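Local atomic coordinates of pentafunctional AROM polypeptide (Schizosaccharomyces pombe, PDB entry 5SWV), a protein that probably dehydrates 3-dehydroquinate and reduces the resulting 3-dehydroshikimate to shikimate, two of the five shikimate-pathway activities carried by the AROM polypeptide. Residues Ile39-Asp44 / Leu74-Thr79; Cys109-Val114 / Lys134-Trp139. One frame throughout, in Å; residues are numbered along the deposited sequence.

Contact 1 of 2, residues Ile39-Asp44 / Leu74-Thr79; sequences IEVRVD and LPIIFT
Ile39 to Arg42 pairs in parallel with Ile76 to Thr79, two neighbouring strands of the (beta/alpha)8 TIM barrel of a type I 3-dehydroquinase. Helix 58-69 joins them in a beta-alpha-beta unit, and the strand axes run at 25° to each other. The backbone evidence is five hydrogen bonds: Ile39 N reaches Pro75 O, Ile77 N binds Ile39 O at 2.7 Å, Val41 N binds Ile77 O, and Thr79 N and Val43 N continue the pairing to Val41 O and Thr79 O.

On the helix-facing side the contacts are apolar. The Ile39 and Leu74 side chains cross at about a right angle, with CG1 of Ile39 3.8 Å from CD1 of Leu74, while Val41 CG2 and Ile76 CG2 touch at 4.0 Å; Val41 and Ile76 both also rest on Leu68 of helix 58-69. At the far end Val43 CG2 sits over the centre of one face of the Phe78 ring, 3.6 Å from the centroid and 13° off the normal, a CH-pi contact.

The opposite face, turned into the barrel, is polar at its C-terminal end. Glu40 has CG anti to its own N (chi1 -173°), and its extended chain runs along the sheet to Thr79, whose OG1 donates to Glu40 OE2 from above the carboxylate plane, at 2.7 Å. Arg42 CD lies 3.9 Å from Thr79 CG2. The Arg42 chain, bent at chi2 and chi3, returns its guanidinium to Asp44 as a side-on salt bridge, with NE to OD1 and NH2 to OD2 each 2.8 Å long and each oxygen offering its syn lone pair.

Contact 2 of 2, residues Cys109-Val114 / Lys134-Trp139; sequences CDFVDV and KLIMSW
Asp113 holds CG trans to its backbone nitrogen (chi1 -168°), whereas Ser138 places OG between its N and its carbonyl carbon (chi1 78°). With these settings the carboxylate reaches the hydroxyl of the next strand: Ser138 OG donates to the syn lone pair of Asp113 OD1, at 2.6 Å. The other oxygen, OD2, forms a salt bridge with Arg81.

The strands carrying the pair, 111-115 and 134-140, are parallel neighbours in the TIM barrel, linked through helix 120-128. Five backbone hydrogen bonds fix their register, starting with Lys134 N to Asp110 O at 2.8 Å and ending with Ser138 N to Val114 O at 3.2 Å; the latter donor approaches from above the carbonyl plane, 41° out of it.

Inside the barrel, nearer the strand N-termini than the Asp113-Ser138 bond, Phe111 packs against the next strand. CD2 of its ring lies 3.5 Å from Lys134 CB, the two side chains meeting at a slant, and Phe111 CB lies 4.0 Å from Ile136 CD1. Towards the helices, Met137 bends at its second and third torsions and lies beside Val114, both pointing the same way, with CE 3.5 Å from Val114 CB. Leu135 CD2 lies 4.2 Å from Val114 CG2, and Met101 of helix 94-106 packs against Val114.

The helix side of this contact is thus wholly apolar, whereas the inward face changes from Phe111 and Ile136 to polar Asp113 and Ser138 towards the C-terminal strand ends, where TIM barrels place their active sites. Because Ser138 and Arg81 take different oxygens of this buried carboxylate, its rotation would be limited.

Both contacts are buried and belong to one barrel: each is a beta-alpha-beta pair, and strands 76-79 and 111-115 are neighbours, so the four strands run consecutively round the wall, contact centres about 10 Å apart. Across the seam, Ile76 N to Asp110 OD1 and Phe78 O to Asp113 N are probable hydrogen bonds. Asp110 also pairs with Arg69 of the helix that bridges contact 1. Inside the barrel the hydroxyl meets its acid from above the carboxylate plane in contact 1 but on a syn lone pair in contact 2, whose acid also holds Arg81; the contact 1 arginine pairs within its own segment. On the helix side, contact 1 uses an aromatic face, contact 2 a methionine thioether.

Contact 1 of 2, residues Ile39-Asp44 / Leu74-Thr79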
loop_
_atom_site.group_PDB
_atom_site.type_symbol
_atom_site.label_atom_id
_atom_site.label_comp_id
_atom_site.label_asym_id
_atom_site.label_seq_id
_atom_site.Cartn_x
_atom_site.Cartn_y
_atom_site.Cartn_z
ATOM N N ILE A 39 9.884 2.236 1.895
ATOM C CA ILE A 39 10.411 3.507 2.373
ATOM C C ILE A 39 11.832 3.288 2.862
ATOM O O ILE A 39 12.081 2.464 3.742
ATOM C CB ILE A 39 9.566 4.054 3.531
ATOM C CG1 ILE A 39 8.113 4.185 3.114
ATOM C CG2 ILE A 39 10.036 5.426 3.989
ATOM C CD1 ILE A 39 7.223 4.605 4.265
ATOM N N GLU A 40 12.769 4.013 2.274
ATOM C CA GLU A 40 14.109 4.092 2.803
ATOM C C GLU A 40 14.147 5.200 3.829
ATOM O O GLU A 40 13.813 6.341 3.527
ATOM C CB GLU A 40 15.097 4.396 1.695
ATOM C CG GLU A 40 16.547 4.337 2.127
ATOM C CD GLU A 40 17.493 4.501 0.954
ATOM O OE1 GLU A 40 17.513 5.616 0.371
ATOM O OE2 GLU A 40 18.205 3.520 0.613
ATOM N N VAL A 41 14.532 4.859 5.050
ATOM C CA VAL A 41 14.836 5.860 6.037
ATOM C C VAL A 41 16.314 6.109 5.881
ATOM O O VAL A 41 17.130 5.222 6.128
ATOM C CB VAL A 41 14.556 5.391 7.468
ATOM C CG1 VAL A 41 14.934 6.496 8.454
ATOM C CG2 VAL A 41 13.094 4.985 7.622
ATOM N N ARG A 42 16.641 7.310 5.431
ATOM C CA ARG A 42 18.008 7.743 5.320
ATOM C C ARG A 42 18.434 8.183 6.708
ATOM O O ARG A 42 18.182 9.330 7.139
ATOM C CB ARG A 42 18.150 8.865 4.283
ATOM C CG ARG A 42 18.110 8.358 2.850
ATOM C CD ARG A 42 19.374 7.599 2.450
ATOM N NE ARG A 42 20.589 8.428 2.546
ATOM C CZ ARG A 42 21.099 9.190 1.566
ATOM N NH1 ARG A 42 20.542 9.278 0.354
ATOM N NH2 ARG A 42 22.192 9.893 1.800
ATOM N N VAL A 43 19.083 7.248 7.396
ATOM C CA VAL A 43 19.439 7.397 8.797
ATOM C C VAL A 43 20.508 8.480 8.935
ATOM O O VAL A 43 20.528 9.231 9.923
ATOM C CB VAL A 43 19.924 6.054 9.382
ATOM C CG1 VAL A 43 20.397 6.220 10.820
ATOM C CG2 VAL A 43 18.818 5.007 9.306
ATOM N N ASP A 44 21.376 8.580 7.927
ATOM C CA ASP A 44 22.368 9.660 7.877
ATOM C C ASP A 44 21.774 11.085 7.918
ATOM O O ASP A 44 22.446 12.010 8.382
ATOM C CB ASP A 44 23.346 9.479 6.696
ATOM C CG ASP A 44 22.657 9.453 5.336
ATOM O OD1 ASP A 44 21.818 8.536 5.104
ATOM O OD2 ASP A 44 22.980 10.336 4.492
ATOM N N LEU A 74 4.177 -0.057 5.088
ATOM C CA LEU A 74 5.153 -0.258 4.030
ATOM C C LEU A 74 6.460 -0.830 4.582
ATOM O O LEU A 74 6.949 -0.378 5.614
ATOM C CB LEU A 74 5.447 1.060 3.284
ATOM C CG LEU A 74 4.327 1.666 2.426
ATOM C CD1 LEU A 74 4.783 2.990 1.823
ATOM C CD2 LEU A 74 3.871 0.694 1.338
ATOM N N PRO A 75 7.035 -1.819 3.888
ATOM C CA PRO A 75 8.362 -2.304 4.244
ATOM C C PRO A 75 9.379 -1.163 4.338
ATOM O O PRO A 75 9.261 -0.160 3.618
ATOM C CB PRO A 75 8.735 -3.235 3.082
ATOM C CG PRO A 75 7.462 -3.558 2.387
ATOM C CD PRO A 75 6.486 -2.481 2.692
ATOM N N ILE A 76 10.369 -1.324 5.210
ATOM C CA ILE A 76 11.334 -0.269 5.478
ATOM C C ILE A 76 12.734 -0.706 5.103
ATOM O O ILE A 76 13.132 -1.852 5.333
ATOM C CB ILE A 76 11.243 0.185 6.946
ATOM C CG1 ILE A 76 9.924 0.938 7.144
ATOM C CG2 ILE A 76 12.408 1.089 7.339
ATOM C CD1 ILE A 76 9.514 1.100 8.587
ATOM N N ILE A 77 13.460 0.228 4.502
ATOM C CA ILE A 77 14.845 0.048 4.173
ATOM C C ILE A 77 15.583 0.990 5.101
ATOM O O ILE A 77 15.234 2.162 5.208
ATOM C CB ILE A 77 15.097 0.390 2.699
ATOM C CG1 ILE A 77 14.296 -0.544 1.788
ATOM C CG2 ILE A 77 16.567 0.286 2.369
ATOM C CD1 ILE A 77 13.976 0.054 0.440
ATOM N N PHE A 78 16.590 0.464 5.781
ATOM C CA PHE A 78 17.358 1.195 6.786
ATOM C C PHE A 78 18.722 1.497 6.176
ATOM O O PHE A 78 19.553 0.598 6.015
ATOM C CB PHE A 78 17.474 0.316 8.032
ATOM C CG PHE A 78 18.163 0.962 9.203
ATOM C CD1 PHE A 78 19.542 0.901 9.338
ATOM C CD2 PHE A 78 17.423 1.565 10.212
ATOM C CE1 PHE A 78 20.174 1.475 10.443
ATOM C CE2 PHE A 78 18.037 2.125 11.317
ATOM C CZ PHE A 78 19.416 2.089 11.440
ATOM N N THR A 79 18.946 2.756 5.824
ATOM C CA THR A 79 20.111 3.120 5.034
ATOM C C THR A 79 20.951 4.157 5.718
ATOM O O THR A 79 20.514 5.287 5.925
ATOM C CB THR A 79 19.704 3.606 3.641
ATOM O OG1 THR A 79 19.089 2.526 2.954
ATOM C CG2 THR A 79 20.910 4.015 2.811
#

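Contact 2 of 2, residues Cys109-Val114 / Lys134-Trp139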
loop_
_atom_site.group_PDB
_atom_site.type_symbol
_atom_site.label_atom_id
_atom_site.label_comp_id
_atom_site.label_asym_id
_atom_site.label_seq_id
_atom_site.Cartn_x
_atom_site.Cartn_y
_atom_site.Cartn_z
ATOM N N CYS A 109 13.589 -4.549 10.643
ATOM C CA CYS A 109 13.621 -3.825 9.377
ATOM C C CYS A 109 13.652 -4.862 8.267
ATOM O O CYS A 109 14.320 -5.893 8.401
ATOM C CB CYS A 109 14.833 -2.893 9.270
ATOM S SG CYS A 109 14.660 -1.361 10.223
ATOM N N ASP A 110 12.931 -4.582 7.182
ATOM C CA ASP A 110 12.807 -5.521 6.063
ATOM C C ASP A 110 14.106 -5.633 5.291
ATOM O O ASP A 110 14.519 -6.742 4.940
ATOM C CB ASP A 110 11.681 -5.105 5.137
ATOM C CG ASP A 110 10.365 -4.996 5.858
ATOM O OD1 ASP A 110 10.175 -3.997 6.594
ATOM O OD2 ASP A 110 9.533 -5.914 5.689
ATOM N N PHE A 111 14.751 -4.486 5.055
ATOM C CA PHE A 111 16.070 -4.427 4.420
ATOM C C PHE A 111 17.034 -3.532 5.197
ATOM O O PHE A 111 16.620 -2.619 5.902
ATOM C CB PHE A 111 15.975 -3.833 3.011
ATOM C CG PHE A 111 14.982 -4.499 2.116
ATOM C CD1 PHE A 111 13.662 -4.075 2.088
ATOM C CD2 PHE A 111 15.376 -5.502 1.251
ATOM C CE1 PHE A 111 12.743 -4.663 1.233
ATOM C CE2 PHE A 111 14.465 -6.100 0.394
ATOM C CZ PHE A 111 13.145 -5.683 0.384
ATOM N N VAL A 112 18.326 -3.788 5.023
ATOM C CA VAL A 112 19.389 -2.889 5.476
ATOM C C VAL A 112 20.353 -2.691 4.306
ATOM O O VAL A 112 20.764 -3.658 3.664
ATOM C CB VAL A 112 20.152 -3.469 6.696
ATOM C CG1 VAL A 112 21.398 -2.651 7.023
ATOM C CG2 VAL A 112 19.246 -3.522 7.919
ATOM N N ASP A 113 20.698 -1.435 4.033
ATOM C CA ASP A 113 21.724 -1.112 3.055
ATOM C C ASP A 113 23.066 -1.181 3.740
ATOM O O ASP A 113 23.321 -0.440 4.715
ATOM C CB ASP A 113 21.516 0.291 2.474
ATOM C CG ASP A 113 22.394 0.558 1.240
ATOM O OD1 ASP A 113 23.646 0.610 1.371
ATOM O OD2 ASP A 113 21.832 0.752 0.137
ATOM N N VAL A 114 23.921 -2.058 3.228
ATOM C CA VAL A 114 25.252 -2.226 3.756
ATOM C C VAL A 114 26.244 -1.844 2.668
ATOM O O VAL A 114 26.371 -2.536 1.674
ATOM C CB VAL A 114 25.472 -3.678 4.202
ATOM C CG1 VAL A 114 26.881 -3.882 4.743
ATOM C CG2 VAL A 114 24.438 -4.067 5.246
ATOM N N LYS A 134 16.731 -8.535 4.951
ATOM C CA LYS A 134 17.476 -8.743 3.707
ATOM C C LYS A 134 18.572 -7.693 3.557
ATOM O O LYS A 134 18.342 -6.515 3.831
ATOM C CB LYS A 134 16.547 -8.608 2.506
ATOM C CG LYS A 134 15.358 -9.537 2.509
ATOM C CD LYS A 134 15.785 -10.975 2.333
ATOM C CE LYS A 134 14.569 -11.818 2.029
ATOM N NZ LYS A 134 14.869 -13.230 2.327
ATOM N N LEU A 135 19.739 -8.109 3.089
ATOM C CA LEU A 135 20.836 -7.179 2.881
ATOM C C LEU A 135 20.905 -6.652 1.444
ATOM O O LEU A 135 20.825 -7.432 0.480
ATOM C CB LEU A 135 22.147 -7.828 3.262
ATOM C CG LEU A 135 22.262 -8.293 4.703
ATOM C CD1 LEU A 135 23.710 -8.635 4.965
ATOM C CD2 LEU A 135 21.773 -7.260 5.717
ATOM N N ILE A 136 21.009 -5.322 1.331
ATOM C CA ILE A 136 21.270 -4.640 0.066
ATOM C C ILE A 136 22.723 -4.184 0.129
ATOM O O ILE A 136 23.079 -3.289 0.892
ATOM C CB ILE A 136 20.345 -3.423 -0.201
ATOM C CG1 ILE A 136 18.864 -3.803 -0.047
ATOM C CG2 ILE A 136 20.579 -2.889 -1.615
ATOM C CD1 ILE A 136 17.880 -2.685 -0.357
ATOM N N MET A 137 23.556 -4.835 -0.664
ATOM C CA MET A 137 24.946 -4.473 -0.762
ATOM C C MET A 137 25.077 -3.405 -1.835
ATOM O O MET A 137 24.695 -3.635 -2.980
ATOM C CB MET A 137 25.787 -5.703 -1.100
ATOM C CG MET A 137 25.690 -6.796 -0.048
ATOM S SD MET A 137 26.545 -6.307 1.454
ATOM C CE MET A 137 25.328 -6.793 2.634
ATOM N N SER A 138 25.632 -2.255 -1.456
ATOM C CA SER A 138 25.605 -1.064 -2.281
ATOM C C SER A 138 26.997 -0.492 -2.508
ATOM O O SER A 138 27.814 -0.483 -1.600
ATOM C CB SER A 138 24.740 -0.004 -1.606
ATOM O OG SER A 138 25.452 0.623 -0.553
ATOM N N TRP A 139 27.245 0.003 -3.717
ATOM C CA TRP A 139 28.382 0.873 -3.971
ATOM C C TRP A 139 28.017 1.967 -4.969
ATOM O O TRP A 139 27.330 1.715 -5.954
ATOM C CB TRP A 139 29.581 0.086 -4.481
ATOM C CG TRP A 139 30.798 0.944 -4.636
ATOM C CD1 TRP A 139 31.216 1.568 -5.774
ATOM C CD2 TRP A 139 31.729 1.313 -3.613
ATOM N NE1 TRP A 139 32.364 2.286 -5.534
ATOM C CE2 TRP A 139 32.709 2.141 -4.218
ATOM C CE3 TRP A 139 31.849 1.010 -2.248
ATOM C CZ2 TRP A 139 33.791 2.680 -3.504
ATOM C CZ3 TRP A 139 32.946 1.550 -1.535
ATOM C CH2 TRP A 139 33.893 2.378 -2.173
#